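Local coordinates for putative branched chain amino acid ABC transporter, periplasmic amino acid-binding protein (Brucella ovis, PDB 4XFK) that probably serves as the periplasmic amino-acid-binding component of an ABC transporter, likely for branched-chain and related amino acids, at residues G28-A33 with P292-P297. The protein carries 1 engineered substitution. Numbering follows the deposited sequence.
Sequences GLLYRA and PSYVEP. With NA (sodium ion), chain D.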
ATOM      1  N   GLY A  28      -8.415   1.287  -7.407  1.00  6.22           N
ATOM      2  CA  GLY A  28      -7.921   0.439  -8.482  1.00  6.93           C
ATOM      3  C   GLY A  28      -7.376   1.244  -9.648  1.00  6.64           C
ATOM      4  O   GLY A  28      -6.367   0.872 -10.254  1.00  7.06           O
ATOM      5  N   LEU A  29      -8.012   2.375  -9.948  1.00  6.23           N
ATOM      6  CA  LEU A  29      -7.540   3.220 -11.048  1.00  6.68           C
ATOM      7  C   LEU A  29      -6.212   3.908 -10.737  1.00  6.47           C
ATOM      8  O   LEU A  29      -5.446   4.230 -11.648  1.00  6.93           O
ATOM      9  CB  LEU A  29      -8.610   4.241 -11.444  1.00  8.12           C
ATOM     10  CG  LEU A  29      -9.803   3.626 -12.172  1.00  9.73           C
ATOM     11  CD1 LEU A  29     -10.946   4.628 -12.244  1.00 12.37           C
ATOM     12  CD2 LEU A  29      -9.406   3.171 -13.572  1.00 10.85           C
ATOM     13  N   LEU A  30      -5.930   4.147  -9.456  1.00  5.45           N
ATOM     14  CA  LEU A  30      -4.633   4.699  -9.070  1.00  6.98           C
ATOM     15  C   LEU A  30      -3.554   3.613  -9.158  1.00  6.55           C
ATOM     16  O   LEU A  30      -2.424   3.904  -9.557  1.00  6.95           O
ATOM     17  CB  LEU A  30      -4.689   5.359  -7.686  1.00  7.94           C
ATOM     18  CG  LEU A  30      -5.613   6.586  -7.625  1.00  8.28           C
ATOM     19  CD1 LEU A  30      -5.727   7.088  -6.184  1.00 10.11           C
ATOM     20  CD2 LEU A  30      -5.138   7.705  -8.576  1.00 11.34           C
ATOM     21  N   TYR A  31      -3.901   2.366  -8.823  1.00  6.11           N
ATOM     22  CA  TYR A  31      -2.993   1.249  -9.139  1.00  6.26           C
ATOM     23  C   TYR A  31      -2.717   1.197 -10.637  1.00  5.71           C
ATOM     24  O   TYR A  31      -1.569   1.043 -11.049  1.00  6.53           O
ATOM     25  CB  TYR A  31      -3.502  -0.118  -8.612  1.00  6.49           C
ATOM     26  CG  TYR A  31      -3.224  -0.254  -7.137  1.00  5.96           C
ATOM     27  CD1 TYR A  31      -1.938  -0.507  -6.680  1.00  6.99           C
ATOM     28  CD2 TYR A  31      -4.239  -0.086  -6.196  1.00  6.84           C
ATOM     29  CE1 TYR A  31      -1.668  -0.598  -5.330  1.00  6.28           C
ATOM     30  CE2 TYR A  31      -3.979  -0.170  -4.831  1.00  6.69           C
ATOM     31  CZ  TYR A  31      -2.693  -0.424  -4.402  1.00  6.43           C
ATOM     32  OH  TYR A  31      -2.426  -0.480  -3.048  1.00  7.88           O
ATOM     33  N   ARG A  32      -3.759   1.326 -11.450  1.00  5.44           N
ATOM     34  CA  ARG A  32      -3.560   1.328 -12.891  1.00  6.31           C
ATOM     35  C   ARG A  32      -2.609   2.437 -13.320  1.00  5.91           C
ATOM     36  O   ARG A  32      -1.692   2.198 -14.091  1.00  6.23           O
ATOM     37  CB  ARG A  32      -4.888   1.473 -13.618  1.00  6.13           C
ATOM     38  CG  ARG A  32      -4.743   1.432 -15.130  1.00  6.65           C
ATOM     39  CD  ARG A  32      -6.087   1.590 -15.796  1.00  9.19           C
ATOM     40  NE  ARG A  32      -5.990   1.617 -17.253  1.00 11.21           N
ATOM     41  CZ  ARG A  32      -5.800   2.735 -17.949  1.00 15.23           C
ATOM     42  NH1 ARG A  32      -5.677   3.892 -17.311  1.00 15.88           N
ATOM     43  NH2 ARG A  32      -5.737   2.702 -19.267  1.00 19.18           N
ATOM     44  N   ALA A  33      -2.821   3.649 -12.817  1.00  6.07           N
ATOM     45  CA  ALA A  33      -1.956   4.773 -13.179  1.00  6.86           C
ATOM     46  C   ALA A  33      -0.494   4.479 -12.825  1.00  7.42           C
ATOM     47  O   ALA A  33       0.408   4.723 -13.626  1.00  7.00           O
ATOM     48  CB  ALA A  33      -2.431   6.062 -12.509  1.00  7.99           C
ATOM     49  N   PRO A 292       1.674  12.111  -7.322  1.00  7.84           N
ATOM     50  CA  PRO A 292       1.498  10.780  -6.731  1.00  7.61           C
ATOM     51  C   PRO A 292       1.200  10.849  -5.236  1.00  7.81           C
ATOM     52  O   PRO A 292       1.802  11.626  -4.498  1.00  9.62           O
ATOM     53  CB  PRO A 292       2.850  10.108  -6.984  1.00  9.25           C
ATOM     54  CG  PRO A 292       3.820  11.257  -6.992  1.00  9.80           C
ATOM     55  CD  PRO A 292       3.088  12.418  -7.602  1.00  9.32           C
ATOM     56  N   SER A 293       0.260  10.033  -4.788  1.00  8.45           N
ATOM     57  CA  SER A 293      -0.027   9.948  -3.359  1.00  8.83           C
ATOM     58  C   SER A 293      -0.686   8.609  -3.074  1.00  7.56           C
ATOM     59  O   SER A 293      -0.923   7.820  -3.990  1.00  7.29           O
ATOM     60  CB  SER A 293      -0.954  11.080  -2.918  1.00 12.42           C
ATOM     61  OG  SER A 293      -2.247  10.901  -3.467  1.00 14.48           O
ATOM     62  N   TYR A 294      -0.955   8.353  -1.794  1.00  7.28           N
ATOM     63  CA  TYR A 294      -1.795   7.236  -1.394  1.00  6.99           C
ATOM     64  C   TYR A 294      -1.150   5.930  -1.914  1.00  6.44           C
ATOM     65  O   TYR A 294       0.026   5.691  -1.621  1.00  7.37           O
ATOM     66  CB  TYR A 294      -3.226   7.529  -1.875  1.00  7.11           C
ATOM     67  CG  TYR A 294      -4.310   6.485  -1.639  1.00  6.82           C
ATOM     68  CD1 TYR A 294      -4.412   5.780  -0.443  1.00  6.52           C
ATOM     69  CD2 TYR A 294      -5.247   6.221  -2.636  1.00  7.01           C
ATOM     70  CE1 TYR A 294      -5.423   4.837  -0.259  1.00  6.63           C
ATOM     71  CE2 TYR A 294      -6.250   5.291  -2.466  1.00  6.86           C
ATOM     72  CZ  TYR A 294      -6.324   4.598  -1.277  1.00  6.97           C
ATOM     73  OH  TYR A 294      -7.311   3.659  -1.079  1.00  7.16           O
ATOM     74  N   VAL A 295      -1.859   5.116  -2.696  1.00  6.10           N
ATOM     75  CA  VAL A 295      -1.348   3.804  -3.118  1.00  6.39           C
ATOM     76  C   VAL A 295      -0.241   3.868  -4.178  1.00  5.85           C
ATOM     77  O   VAL A 295       0.438   2.867  -4.443  1.00  6.11           O
ATOM     78  CB  VAL A 295      -2.487   2.898  -3.641  1.00  7.07           C
ATOM     79  CG1 VAL A 295      -3.489   2.618  -2.507  1.00  7.13           C
ATOM     80  CG2 VAL A 295      -3.182   3.541  -4.836  1.00  7.84           C
ATOM     81  N   GLU A 296      -0.059   5.032  -4.798  1.00  6.53           N
ATOM     82  CA  GLU A 296       0.801   5.114  -5.980  1.00  7.09           C
ATOM     83  C   GLU A 296       2.304   4.937  -5.721  1.00  6.99           C
ATOM     84  O   GLU A 296       2.947   4.187  -6.450  1.00  7.13           O
ATOM     85  CB  GLU A 296       0.504   6.382  -6.789  1.00  6.64           C
ATOM     86  CG  GLU A 296      -0.940   6.430  -7.257  1.00  7.27           C
ATOM     87  CD  GLU A 296      -1.286   7.731  -7.948  1.00  8.32           C
ATOM     88  OE1 GLU A 296      -1.189   8.804  -7.305  1.00  9.48           O
ATOM     89  OE2 GLU A 296      -1.661   7.683  -9.140  1.00  8.71           O
ATOM     90  N   PRO A 297       2.870   5.619  -4.705  1.00  7.63           N
ATOM     91  CA  PRO A 297       4.316   5.460  -4.492  1.00  8.81           C
ATOM     92  C   PRO A 297       4.782   4.010  -4.259  1.00  8.17           C
ATOM     93  O   PRO A 297       5.775   3.613  -4.880  1.00  8.17           O
ATOM     94  CB  PRO A 297       4.578   6.362  -3.280  1.00 10.03           C
ATOM     95  CG  PRO A 297       3.538   7.452  -3.436  1.00  9.17           C
ATOM     96  CD  PRO A 297       2.312   6.681  -3.843  1.00  8.53           C
TER
HETATM   97 NA    NA D 502      -3.752  -1.169  -1.231  1.00 15.00          NA
HETATM   98  O   HOH W   1      -3.177   0.327   0.370  1.00 11.88           O
HETATM   99  O   HOH W   2      -5.860  -0.472  -1.188  1.00 10.33           O
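The ring of Y31 takes the methyl CG2 of V295 over one face, 4.0 Å from the ring centroid and 18° off the normal, a CH-pi contact in a periplasmic binding protein of the leucine-binding family. It illustrates how one branched side chain can serve two aromatic rings, one with each methyl: V295 CG1 sits over the centre of the Y294 ring, while L30 CD1 meets that second ring in its plane, at the edge, 3.7 Å from Y294 CD2. V295 thus wedges between two tyrosines, its CB 3.4 Å from Y31 CZ, and joins helix 26-44 to the type II' turn S293-E296, which leads into helix 296-312.

The polar ends have separate partners: Y294 OH bonds T27, and E296 OE2 bonds H290 and Y284. The turn is closed by E296 N to S293 O, and E296 OE1 braces it again by accepting from S293 N through its anti lone pair (3.2 Å, 160°). Because E296 is extended beyond CG (chi2 175°), its carboxylate runs past L30, with E296 OE2 3.5 Å from L30 CD2. A sodium ion, also bound by two waters and the backbone carbonyl oxygens of G85 and G116, fixes the Y31 hydroxyl; Y31 OH lies 2.4 Å from the metal and 3.3 Å from V295 CG1.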